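Local structure of putative enoyl-CoA hydratase (Streptomyces avermitilis, 3GKB) at residues A131-A135 and E136-L140; G161-R165 and N166-E170; D196-D199 and E200-R204; A210-P213 and D214-E218; R268-E271 and G272-R275. The protein probably acts as an enoyl-CoA hydratase or a related enzyme of the crotonase family on acyl-CoA substrates, though its reaction is not established. All coordinates share one frame; numbering follows the deposited sequence.

Contact 1: residues A131-A135 and E136-L140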
loop_
_atom_site.group_PDB
_atom_site.type_symbol
_atom_site.label_atom_id
_atom_site.label_comp_id
_atom_site.label_asym_id
_atom_site.label_seq_id
_atom_site.Cartn_x
_atom_site.Cartn_y
_atom_site.Cartn_z
ATOM N N ALA B 131 6.611 13.798 -1.512
ATOM C CA ALA B 131 7.693 13.847 -2.479
ATOM C C ALA B 131 7.084 13.736 -3.888
ATOM O O ALA B 131 6.273 12.832 -4.166
ATOM C CB ALA B 131 8.658 12.714 -2.271
ATOM N N PHE B 132 7.509 14.649 -4.747
ATOM C CA PHE B 132 7.071 14.731 -6.149
ATOM C C PHE B 132 8.336 14.648 -7.002
ATOM O O PHE B 132 9.307 15.389 -6.745
ATOM C CB PHE B 132 6.330 16.059 -6.404
ATOM C CG PHE B 132 5.098 16.226 -5.543
ATOM C CD1 PHE B 132 3.973 15.455 -5.796
ATOM C CD2 PHE B 132 5.086 17.069 -4.428
ATOM C CE1 PHE B 132 2.821 15.572 -4.986
ATOM C CE2 PHE B 132 3.940 17.193 -3.632
ATOM C CZ PHE B 132 2.819 16.417 -3.916
ATOM N N ALA B 133 8.319 13.784 -8.023
ATOM C CA ALA B 133 9.520 13.493 -8.816
ATOM C C ALA B 133 9.306 13.650 -10.327
ATOM O O ALA B 133 8.217 13.399 -10.845
ATOM C CB ALA B 133 10.056 12.073 -8.522
ATOM N N ALA B 134 10.368 14.050 -11.014
ATOM C CA ALA B 134 10.362 14.211 -12.476
ATOM C C ALA B 134 10.376 12.817 -13.166
ATOM O O ALA B 134 11.332 12.025 -13.009
ATOM C CB ALA B 134 11.592 15.012 -12.905
ATOM N N ALA B 135 9.340 12.557 -13.956
ATOM C CA ALA B 135 9.158 11.246 -14.597
ATOM C C ALA B 135 10.373 10.858 -15.433
ATOM O O ALA B 135 10.835 9.710 -15.384
ATOM C CB ALA B 135 7.860 11.254 -15.446
ATOM N N GLU B 136 10.939 11.816 -16.149
ATOM C CA GLU B 136 11.998 11.530 -17.128
ATOM C C GLU B 136 13.382 11.382 -16.547
ATOM O O GLU B 136 14.214 10.709 -17.136
ATOM C CB GLU B 136 12.077 12.645 -18.197
ATOM C CG GLU B 136 10.856 12.754 -19.112
ATOM C CD GLU B 136 9.815 13.746 -18.603
ATOM O OE1 GLU B 136 9.715 13.923 -17.373
ATOM O OE2 GLU B 136 9.084 14.341 -19.430
ATOM N N THR B 137 13.650 12.051 -15.423
ATOM C CA THR B 137 15.002 12.244 -14.939
ATOM C C THR B 137 15.265 11.700 -13.528
ATOM O O THR B 137 16.391 11.377 -13.204
ATOM C CB THR B 137 15.372 13.748 -14.983
ATOM O OG1 THR B 137 14.399 14.498 -14.266
ATOM C CG2 THR B 137 15.375 14.265 -16.437
ATOM N N ALA B 138 14.240 11.591 -12.690
ATOM C CA ALA B 138 14.466 11.269 -11.298
ATOM C C ALA B 138 14.800 9.798 -11.124
ATOM O O ALA B 138 14.376 8.944 -11.906
ATOM C CB ALA B 138 13.253 11.604 -10.476
ATOM N N GLY B 139 15.505 9.499 -10.053
ATOM C CA GLY B 139 15.768 8.118 -9.676
ATOM C C GLY B 139 15.988 7.966 -8.175
ATOM O O GLY B 139 16.519 8.853 -7.532
ATOM N N LEU B 140 15.585 6.814 -7.641
ATOM C CA LEU B 140 15.727 6.494 -6.239
ATOM C C LEU B 140 16.286 5.100 -6.098
ATOM O O LEU B 140 15.776 4.157 -6.734
ATOM C CB LEU B 140 14.376 6.521 -5.538
ATOM C CG LEU B 140 13.861 7.865 -5.099
ATOM C CD1 LEU B 140 12.385 7.739 -4.778
ATOM C CD2 LEU B 140 14.684 8.359 -3.876
HETATM O O HOH W 1 12.626 8.609 -13.754
#

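Contact 2: residues G161-R165 and N166-E170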
loop_
_atom_site.group_PDB
_atom_site.type_symbol
_atom_site.label_atom_id
_atom_site.label_comp_id
_atom_site.label_asym_id
_atom_site.label_seq_id
_atom_site.Cartn_x
_atom_site.Cartn_y
_atom_site.Cartn_z
ATOM N N GLY B 161 6.996 0.841 5.597
ATOM C CA GLY B 161 5.744 1.567 5.819
ATOM C C GLY B 161 5.110 2.049 4.536
ATOM O O GLY B 161 3.894 1.932 4.384
ATOM N N ARG B 162 5.912 2.533 3.585
ATOM C CA ARG B 162 5.365 3.118 2.360
ATOM C C ARG B 162 5.075 2.123 1.246
ATOM O O ARG B 162 4.112 2.318 0.503
ATOM C CB ARG B 162 6.282 4.196 1.832
ATOM C CG ARG B 162 6.330 5.441 2.768
ATOM C CD ARG B 162 7.047 6.627 2.121
ATOM N NE ARG B 162 6.222 7.279 1.107
ATOM C CZ ARG B 162 6.321 8.552 0.753
ATOM N NH1 ARG B 162 7.225 9.335 1.332
ATOM N NH2 ARG B 162 5.503 9.059 -0.189
ATOM N N VAL B 163 5.906 1.085 1.114
ATOM C CA VAL B 163 5.776 0.159 0.003
ATOM C C VAL B 163 5.421 -1.278 0.438
ATOM O O VAL B 163 5.076 -2.081 -0.406
ATOM C CB VAL B 163 7.010 0.204 -0.957
ATOM C CG1 VAL B 163 7.417 1.675 -1.255
ATOM C CG2 VAL B 163 8.200 -0.639 -0.453
ATOM N N GLY B 164 5.512 -1.578 1.739
ATOM C CA GLY B 164 5.295 -2.959 2.246
ATOM C C GLY B 164 6.578 -3.774 2.266
ATOM O O GLY B 164 7.531 -3.500 1.514
ATOM N N ARG B 165 6.614 -4.798 3.122
ATOM C CA ARG B 165 7.832 -5.609 3.271
ATOM C C ARG B 165 8.354 -6.225 1.953
ATOM O O ARG B 165 9.573 -6.238 1.730
ATOM C CB ARG B 165 7.619 -6.715 4.298
ATOM C CG ARG B 165 8.827 -7.689 4.423
ATOM C CD ARG B 165 8.633 -8.702 5.529
ATOM N NE ARG B 165 9.581 -9.798 5.386
ATOM C CZ ARG B 165 9.463 -10.771 4.479
ATOM N NH1 ARG B 165 8.426 -10.803 3.639
ATOM N NH2 ARG B 165 10.382 -11.724 4.411
ATOM N N ASN B 166 7.448 -6.770 1.120
ATOM C CA ASN B 166 7.867 -7.483 -0.080
ATOM C C ASN B 166 8.649 -6.581 -1.027
ATOM O O ASN B 166 9.715 -6.938 -1.517
ATOM C CB ASN B 166 6.678 -8.086 -0.801
ATOM C CG ASN B 166 5.975 -9.139 0.022
ATOM O OD1 ASN B 166 4.912 -8.886 0.571
ATOM N ND2 ASN B 166 6.576 -10.333 0.125
ATOM N N ARG B 167 8.089 -5.419 -1.301
ATOM C CA ARG B 167 8.756 -4.417 -2.096
ATOM C C ARG B 167 9.938 -3.729 -1.420
ATOM O O ARG B 167 10.868 -3.343 -2.105
ATOM C CB ARG B 167 7.738 -3.400 -2.640
ATOM C CG ARG B 167 6.893 -4.004 -3.766
ATOM C CD ARG B 167 5.727 -3.125 -4.149
ATOM N NE ARG B 167 5.191 -3.484 -5.458
ATOM C CZ ARG B 167 4.016 -3.049 -5.937
ATOM N NH1 ARG B 167 3.223 -2.248 -5.210
ATOM N NH2 ARG B 167 3.633 -3.430 -7.139
ATOM N N ALA B 168 9.927 -3.595 -0.104
ATOM C CA ALA B 168 11.052 -3.093 0.642
ATOM C C ALA B 168 12.270 -4.002 0.472
ATOM O O ALA B 168 13.373 -3.512 0.260
ATOM C CB ALA B 168 10.697 -2.933 2.134
ATOM N N LEU B 169 12.062 -5.315 0.570
ATOM C CA LEU B 169 13.167 -6.273 0.395
ATOM C C LEU B 169 13.678 -6.229 -1.034
ATOM O O LEU B 169 14.877 -6.297 -1.285
ATOM C CB LEU B 169 12.704 -7.694 0.709
ATOM C CG LEU B 169 12.652 -8.076 2.180
ATOM C CD1 LEU B 169 11.920 -9.413 2.264
ATOM C CD2 LEU B 169 14.085 -8.154 2.822
ATOM N N GLU B 170 12.748 -6.118 -1.992
ATOM C CA GLU B 170 13.137 -5.948 -3.377
ATOM C C GLU B 170 14.009 -4.686 -3.529
ATOM O O GLU B 170 15.077 -4.747 -4.137
ATOM C CB GLU B 170 11.914 -5.860 -4.295
ATOM C CG GLU B 170 12.289 -5.636 -5.779
ATOM C CD GLU B 170 11.091 -5.218 -6.652
ATOM O OE1 GLU B 170 9.954 -5.098 -6.143
ATOM O OE2 GLU B 170 11.319 -4.958 -7.835
HETATM O O HOH W 2 5.213 -4.832 -0.772
HETATM O O HOH W 3 3.461 -1.308 -2.616
#

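Contact 3: residues D196-D199 and E200-R204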
loop_
_atom_site.group_PDB
_atom_site.type_symbol
_atom_site.label_atom_id
_atom_site.label_comp_id
_atom_site.label_asym_id
_atom_site.label_seq_id
_atom_site.Cartn_x
_atom_site.Cartn_y
_atom_site.Cartn_z
ATOM N N ASP B 196 9.207 18.964 -17.102
ATOM C CA ASP B 196 8.975 20.370 -17.454
ATOM C C ASP B 196 7.812 21.023 -16.700
ATOM O O ASP B 196 7.647 22.256 -16.792
ATOM C CB ASP B 196 8.738 20.516 -18.953
ATOM C CG ASP B 196 9.983 20.277 -19.771
ATOM O OD1 ASP B 196 11.109 20.490 -19.278
ATOM O OD2 ASP B 196 9.831 19.863 -20.940
ATOM N N GLU B 197 7.015 20.221 -15.982
ATOM C CA GLU B 197 5.896 20.719 -15.160
ATOM C C GLU B 197 6.163 20.671 -13.649
ATOM O O GLU B 197 5.411 21.237 -12.863
ATOM C CB GLU B 197 4.632 19.912 -15.440
ATOM C CG GLU B 197 4.087 20.109 -16.862
ATOM C CD GLU B 197 3.025 19.086 -17.257
ATOM O OE1 GLU B 197 2.437 18.439 -16.386
ATOM O OE2 GLU B 197 2.798 18.912 -18.473
ATOM N N LEU B 198 7.226 19.994 -13.248
ATOM C CA LEU B 198 7.444 19.706 -11.842
ATOM C C LEU B 198 7.639 20.947 -10.968
ATOM O O LEU B 198 7.108 21.015 -9.858
ATOM C CB LEU B 198 8.645 18.770 -11.698
ATOM C CG LEU B 198 8.998 18.391 -10.264
ATOM C CD1 LEU B 198 7.858 17.632 -9.632
ATOM C CD2 LEU B 198 10.356 17.647 -10.223
ATOM N N ASP B 199 8.402 21.916 -11.466
ATOM C CA ASP B 199 8.730 23.119 -10.693
ATOM C C ASP B 199 7.464 23.934 -10.387
ATOM O O ASP B 199 7.244 24.360 -9.236
ATOM C CB ASP B 199 9.737 23.989 -11.439
ATOM C CG ASP B 199 11.095 23.340 -11.576
ATOM O OD1 ASP B 199 11.594 22.790 -10.550
ATOM O OD2 ASP B 199 11.648 23.400 -12.719
ATOM N N GLU B 200 6.645 24.162 -11.403
ATOM C CA GLU B 200 5.388 24.882 -11.202
ATOM C C GLU B 200 4.381 24.082 -10.333
ATOM O O GLU B 200 3.683 24.654 -9.499
ATOM C CB GLU B 200 4.764 25.328 -12.555
ATOM C CG GLU B 200 5.555 26.460 -13.240
ATOM C CD GLU B 200 4.724 27.202 -14.306
ATOM O OE1 GLU B 200 3.800 26.576 -14.866
ATOM O OE2 GLU B 200 4.980 28.410 -14.541
ATOM N N TYR B 201 4.334 22.768 -10.499
ATOM C CA TYR B 201 3.446 21.921 -9.710
ATOM C C TYR B 201 3.759 21.983 -8.196
ATOM O O TYR B 201 2.865 22.193 -7.365
ATOM C CB TYR B 201 3.591 20.473 -10.177
ATOM C CG TYR B 201 2.575 19.559 -9.587
ATOM C CD1 TYR B 201 1.440 19.187 -10.318
ATOM C CD2 TYR B 201 2.723 19.053 -8.301
ATOM C CE1 TYR B 201 0.496 18.333 -9.774
ATOM C CE2 TYR B 201 1.776 18.216 -7.756
ATOM C CZ TYR B 201 0.672 17.855 -8.501
ATOM O OH TYR B 201 -0.283 17.014 -7.967
ATOM N N VAL B 202 5.034 21.820 -7.853
ATOM C CA VAL B 202 5.465 21.897 -6.444
ATOM C C VAL B 202 5.244 23.305 -5.881
ATOM O O VAL B 202 4.742 23.469 -4.763
ATOM C CB VAL B 202 6.913 21.408 -6.271
ATOM C CG1 VAL B 202 7.454 21.664 -4.830
ATOM C CG2 VAL B 202 6.995 19.924 -6.687
ATOM N N ASP B 203 5.554 24.326 -6.676
ATOM C CA ASP B 203 5.296 25.691 -6.213
ATOM C C ASP B 203 3.804 25.930 -5.885
ATOM O O ASP B 203 3.469 26.522 -4.847
ATOM C CB ASP B 203 5.816 26.692 -7.234
ATOM C CG ASP B 203 5.644 28.128 -6.769
ATOM O OD1 ASP B 203 6.274 28.528 -5.764
ATOM O OD2 ASP B 203 4.837 28.846 -7.400
ATOM N N ARG B 204 2.922 25.460 -6.758
ATOM C CA ARG B 204 1.487 25.549 -6.527
ATOM C C ARG B 204 1.044 24.820 -5.263
ATOM O O ARG B 204 0.283 25.381 -4.467
ATOM C CB ARG B 204 0.694 25.000 -7.712
ATOM C CG ARG B 204 -0.816 25.052 -7.502
ATOM C CD ARG B 204 -1.633 24.570 -8.703
ATOM N NE ARG B 204 -1.466 23.139 -8.959
ATOM C CZ ARG B 204 -2.036 22.145 -8.254
ATOM N NH1 ARG B 204 -2.846 22.384 -7.234
ATOM N NH2 ARG B 204 -1.791 20.886 -8.590
HETATM O O HOH W 4 7.422 23.814 -14.184
HETATM O O HOH W 5 5.334 24.482 -15.994
#

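Contact 4: residues A210-P213 and D214-E218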
loop_
_atom_site.group_PDB
_atom_site.type_symbol
_atom_site.label_atom_id
_atom_site.label_comp_id
_atom_site.label_asym_id
_atom_site.label_seq_id
_atom_site.Cartn_x
_atom_site.Cartn_y
_atom_site.Cartn_z
ATOM N N ALA B 210 0.469 26.685 2.155
ATOM C CA ALA B 210 0.821 27.839 3.005
ATOM C C ALA B 210 -0.344 28.842 3.121
ATOM O O ALA B 210 -0.464 29.524 4.128
ATOM C CB ALA B 210 2.080 28.537 2.484
ATOM N N ALA B 211 -1.208 28.903 2.115
ATOM C CA ALA B 211 -2.372 29.816 2.146
ATOM C C ALA B 211 -3.513 29.346 3.016
ATOM O O ALA B 211 -4.416 30.112 3.257
ATOM C CB ALA B 211 -2.879 30.071 0.766
ATOM N N LEU B 212 -3.489 28.094 3.478
ATOM C CA LEU B 212 -4.562 27.566 4.319
ATOM C C LEU B 212 -4.691 28.378 5.598
ATOM O O LEU B 212 -3.698 28.911 6.100
ATOM C CB LEU B 212 -4.333 26.073 4.651
ATOM C CG LEU B 212 -4.419 25.112 3.452
ATOM C CD1 LEU B 212 -3.991 23.729 3.904
ATOM C CD2 LEU B 212 -5.821 25.106 2.793
ATOM N N PRO B 213 -5.919 28.448 6.153
ATOM C CA PRO B 213 -6.148 29.219 7.356
ATOM C C PRO B 213 -5.271 28.756 8.484
ATOM O O PRO B 213 -4.930 27.579 8.543
ATOM C CB PRO B 213 -7.617 28.914 7.669
ATOM C CG PRO B 213 -8.202 28.743 6.393
ATOM C CD PRO B 213 -7.189 28.021 5.556
ATOM N N ASP B 214 -4.940 29.669 9.390
ATOM C CA ASP B 214 -4.213 29.328 10.609
ATOM C C ASP B 214 -4.818 28.124 11.320
ATOM O O ASP B 214 -6.036 27.989 11.419
ATOM C CB ASP B 214 -4.168 30.538 11.569
ATOM C CG ASP B 214 -3.126 31.562 11.176
ATOM O OD1 ASP B 214 -2.148 31.214 10.450
ATOM O OD2 ASP B 214 -3.275 32.731 11.630
ATOM N N GLY B 215 -3.949 27.213 11.742
ATOM C CA GLY B 215 -4.336 26.051 12.533
ATOM C C GLY B 215 -4.648 24.782 11.752
ATOM O O GLY B 215 -4.697 23.711 12.345
ATOM N N VAL B 216 -4.864 24.893 10.447
ATOM C CA VAL B 216 -5.296 23.745 9.634
ATOM C C VAL B 216 -4.156 22.723 9.471
ATOM O O VAL B 216 -4.365 21.525 9.658
ATOM C CB VAL B 216 -5.848 24.160 8.257
ATOM C CG1 VAL B 216 -6.126 22.908 7.356
ATOM C CG2 VAL B 216 -7.140 24.959 8.424
ATOM N N ILE B 217 -2.960 23.199 9.117
ATOM C CA ILE B 217 -1.783 22.303 9.048
ATOM C C ILE B 217 -1.539 21.568 10.375
ATOM O O ILE B 217 -1.350 20.358 10.396
ATOM C CB ILE B 217 -0.536 23.067 8.620
ATOM C CG1 ILE B 217 -0.679 23.564 7.167
ATOM C CG2 ILE B 217 0.742 22.217 8.841
ATOM C CD1 ILE B 217 0.409 24.547 6.752
ATOM N N GLU B 218 -1.600 22.307 11.480
ATOM C CA GLU B 218 -1.417 21.748 12.805
ATOM C C GLU B 218 -2.452 20.676 13.113
ATOM O O GLU B 218 -2.109 19.630 13.603
ATOM C CB GLU B 218 -1.478 22.868 13.869
ATOM C CG GLU B 218 -0.318 23.848 13.792
ATOM C CD GLU B 218 -0.548 25.104 12.911
ATOM O OE1 GLU B 218 -1.276 25.095 11.852
ATOM O OE2 GLU B 218 0.054 26.131 13.308
HETATM O O HOH W 6 -2.574 26.201 8.259
#

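Contact 5: residues R268-E271 and G272-R275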
loop_
_atom_site.group_PDB
_atom_site.type_symbol
_atom_site.label_atom_id
_atom_site.label_comp_id
_atom_site.label_asym_id
_atom_site.label_seq_id
_atom_site.Cartn_x
_atom_site.Cartn_y
_atom_site.Cartn_z
ATOM N N ARG B 268 26.917 8.375 -11.758
ATOM C CA ARG B 268 25.841 8.294 -12.730
ATOM C C ARG B 268 25.220 6.874 -12.759
ATOM O O ARG B 268 23.999 6.724 -12.678
ATOM C CB ARG B 268 26.323 8.701 -14.126
ATOM C CG ARG B 268 25.199 8.682 -15.199
ATOM C CD ARG B 268 25.577 9.519 -16.446
ATOM N NE ARG B 268 25.998 10.861 -16.042
ATOM C CZ ARG B 268 27.173 11.430 -16.315
ATOM N NH1 ARG B 268 28.094 10.832 -17.069
ATOM N NH2 ARG B 268 27.425 12.646 -15.851
ATOM N N ASP B 269 26.088 5.856 -12.827
ATOM C CA ASP B 269 25.683 4.459 -12.712
ATOM C C ASP B 269 26.421 3.841 -11.534
ATOM O O ASP B 269 27.216 2.907 -11.689
ATOM C CB ASP B 269 25.990 3.681 -14.025
ATOM C CG ASP B 269 25.543 2.196 -13.986
ATOM O OD1 ASP B 269 24.742 1.779 -13.096
ATOM O OD2 ASP B 269 25.999 1.432 -14.884
ATOM N N LEU B 270 26.143 4.354 -10.338
ATOM C CA LEU B 270 26.821 3.850 -9.146
ATOM C C LEU B 270 26.587 2.351 -8.947
ATOM O O LEU B 270 27.463 1.649 -8.407
ATOM C CB LEU B 270 26.427 4.664 -7.896
ATOM C CG LEU B 270 27.174 4.400 -6.595
ATOM C CD1 LEU B 270 28.693 4.696 -6.762
ATOM C CD2 LEU B 270 26.568 5.217 -5.449
ATOM N N GLU B 271 25.412 1.850 -9.351
ATOM C CA GLU B 271 25.070 0.433 -9.156
ATOM C C GLU B 271 26.042 -0.399 -9.944
ATOM O O GLU B 271 26.680 -1.308 -9.395
ATOM C CB GLU B 271 23.626 0.125 -9.587
ATOM C CG GLU B 271 22.561 0.785 -8.724
ATOM C CD GLU B 271 22.329 2.294 -8.986
ATOM O OE1 GLU B 271 22.768 2.824 -10.042
ATOM O OE2 GLU B 271 21.689 2.960 -8.115
ATOM N N GLY B 272 26.201 -0.053 -11.219
ATOM C CA GLY B 272 27.191 -0.713 -12.089
ATOM C C GLY B 272 28.632 -0.627 -11.569
ATOM O O GLY B 272 29.375 -1.616 -11.561
ATOM N N LEU B 273 29.029 0.555 -11.119
ATOM C CA LEU B 273 30.363 0.754 -10.577
ATOM C C LEU B 273 30.610 -0.149 -9.376
ATOM O O LEU B 273 31.641 -0.836 -9.288
ATOM C CB LEU B 273 30.563 2.229 -10.213
ATOM C CG LEU B 273 31.913 2.619 -9.618
ATOM C CD1 LEU B 273 33.045 2.085 -10.507
ATOM C CD2 LEU B 273 32.010 4.116 -9.511
ATOM N N MET B 274 29.651 -0.180 -8.442
ATOM C CA MET B 274 29.839 -0.999 -7.241
ATOM C C MET B 274 29.805 -2.504 -7.537
ATOM O O MET B 274 30.531 -3.277 -6.907
ATOM C CB MET B 274 28.837 -0.624 -6.124
ATOM C CG MET B 274 29.034 0.811 -5.560
ATOM S SD MET B 274 30.710 1.244 -4.969
ATOM C CE MET B 274 31.107 -0.126 -3.861
ATOM N N ARG B 275 29.022 -2.943 -8.518
ATOM C CA ARG B 275 29.068 -4.376 -8.844
ATOM C C ARG B 275 30.388 -4.782 -9.460
ATOM O O ARG B 275 30.889 -5.868 -9.156
ATOM C CB ARG B 275 27.900 -4.784 -9.714
ATOM C CG ARG B 275 26.581 -4.648 -8.964
ATOM C CD ARG B 275 25.473 -5.334 -9.703
ATOM N NE ARG B 275 24.297 -5.418 -8.838
ATOM C CZ ARG B 275 23.239 -4.632 -8.927
ATOM N NH1 ARG B 275 23.161 -3.717 -9.869
ATOM N NH2 ARG B 275 22.247 -4.770 -8.078
#

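Contact 1: residues A131-A135 and E136-L140
The carbonyl oxygen of A134 takes two backbone N-H groups from the residues that turn past it. A138 N donates to A134 O at 3.0 Å, with an N-H...O angle of 160°. T137 N reaches the same oxygen at 3.3 Å, and this bond is weak. A water ties the turn a second time. It donates to A135 O at 2.7 Å and to A138 O at 2.6 Å. The side-chain hydroxyl of T137 sits between its own backbone N and carbonyl carbon (chi1 55°). There OG1 lies 3.2 Å from the methyl CB of A134, while its hydrogen bond goes to A114 O. E136 bends at chi2 (93°) and carries OE1 back past A135; that oxygen accepts from A195 N, at the start of helix 195-210. The methyls of A133 and A138 meet, CB to CB, at 3.8 Å. L113 of strand 108-113 touches both. The link takes the chain from strand 130-134 of the six-stranded sheet to strand 139-141 of the small three-stranded sheet. This tight passage between two sheets belongs to the crotonase fold expected for this family.

Contact 2: residues G161-R165 and N166-E170
V163 O accepts from a water at 2.8 Å, and this water accepts from R167 N at 3.0 Å. A second water lies 2.8 Å from V163 O and probably donates to it. It sits at the in-plane edge of the R167 guanidinium and accepts from NH1 at 2.8 Å. The extended R167 chain carries its NH2 onward to A184 O and N190 O of the third subunit. Backbone bonds open the next helix: A168 N donates to G164 O at 2.9 Å, and L169 N donates to R165 O. The segment links helix 155-163 to helix 165-174 through a glycine. G164 has positive phi (89°) and stands at the N-cap of the second helix. A side chain on G164 would jam against the preceding carbonyl. V163 CG2 lies 3.6 Å from R167 CB and also touches A168 N. R165 starts with CG opposite its backbone N (chi1 175°) and runs out straight. L169 CD1 sits over the centre of one guanidinium face, 3.5 Å from R165 NH2. That NH2 makes a salt bridge with D129 OD1 of the third subunit; the side chain's strongest polar partner is L224 of that subunit. Replacing R165 with an alanine would probably uncover L169 CD1 and leave D129 without this salt bridge. The N166 amide stands nearly upright to the guanidinium (84° between planes). Its ND2 donates to D129 O, and OD1 hydrogen-bonds a glycerol, probably from the crystallisation liquor.

Contact 3: residues D196-D199 and E200-R204
V202 N and L198 O form one of four successive i to i+4 bonds in helix 195-210. It measures 3.0 Å and is nearly straight, at 171°. Y201 N donates to E197 O at 3.0 Å, and D203 N donates to D199 O at 3.1 Å. R204 N donates to E200 O. Water links D196 O to E200 N. E200 N donates to a water at 2.9 Å, and this water donates in turn to D196 O. A second water donates to E200 OE1 at 2.8 Å and makes a weak bond to D196 O. The acidic side chain of D199 has its partner outside the turn: OD1 forms a salt bridge with K112 of strand 108-113. R204 NH1 forms another with D176 of the second subunit. The inner side of the helix is apolar and rests on the six-stranded sheet. L198 and V202 lie side by side there, pointing the same way, against F132. The ring of Y201 also meets F132, with the planes at about 60°. L198 holds CG opposite its backbone N (chi1 180°), which brings its CD1 to 3.8 Å from V202 CG2.

Contact 4: residues A210-P213 and D214-E218
D214 is the first of the two middle residues of a type II beta turn from P213 to V216. The turn is closed by V216 N, which donates to P213 O at 3.3 Å and 162°. The D214 side chain leads away from P213 and is exposed. G215 comes next, the second middle residue, with positive phi (93°). A side chain there would press on the carbonyl oxygen of D214. G215 is also the N-cap of helix 216-223, so the turn feeds straight into this helix from the loop that follows helix 195-210. V216 points its side chain back at the first segment and uses both methyls. CG2 lies alongside the P213 ring, pointing the same way, 4.1 Å from P213 CB. CG1, anti to the backbone N (chi1 173°), meets L212 CD1, also at 4.1 Å, with the two side chains crossing at about a right angle. L212, P213 and V216 also pack on the second subunit, at L173, L252 and G148. I217 N donates to a water at 3.1 Å. The same water donates to P213 O at 2.7 Å.

Contact 5: residues R268-E271 and G272-R275
D269 is the N-cap of helix 270-280, and its side chain makes the capping bond. D269 OD1 accepts from G272 N at 3.0 Å. The N-H comes from above the carboxylate plane, 62° out of it. With CG opposite the backbone N (chi1 -178°), the carboxylate reaches forward over the first turn. The helix N terminus would probably stabilise its negative charge. D269 O continues the pattern by accepting from L273 N at 3.0 Å. M274 N then donates to L270 O at 2.9 Å, and R275 N to E271 O at 3.0 Å. L270 and M274 lie side by side and point the same way, with CD1 of L270 4.1 Å from CG of M274. L270 CD1 also approaches L273 CD2 at 4.3 Å. R275 extends its chain so that NH1 passes 3.9 Å from E271 CB. L270 packs on loop residues H69 and I143, while R275 touches N208 in helix 195-210 of the third subunit. The E271 carboxylate goes elsewhere: its chain bends at chi2 (77°). R118 also donates to R268 O, just before the cap. E271 OE2 forms a salt bridge with R118, which ties the start of helix 270-280 to strand 116-118.

Overall arrangement
The five contacts follow one another along the chain; none nests in or crosses another. Contact 1 closes the turn from strand 130-134 to strand 139-141 and so joins the two sheets. Contact 2 closes the link between helices 155-163 and 165-174, at a subunit interface. Contact 3 is the early part of helix 195-210. It touches contact 1 directly, because strand 130-134 and helix 195-210 pack on each other there. Contact 4 turns the chain into helix 216-223, where it meets the second subunit. Contact 5 starts helix 270-280. Contacts 4 and 5 lie on opposite sides of the chain's centre, their own centres about 44 Å apart.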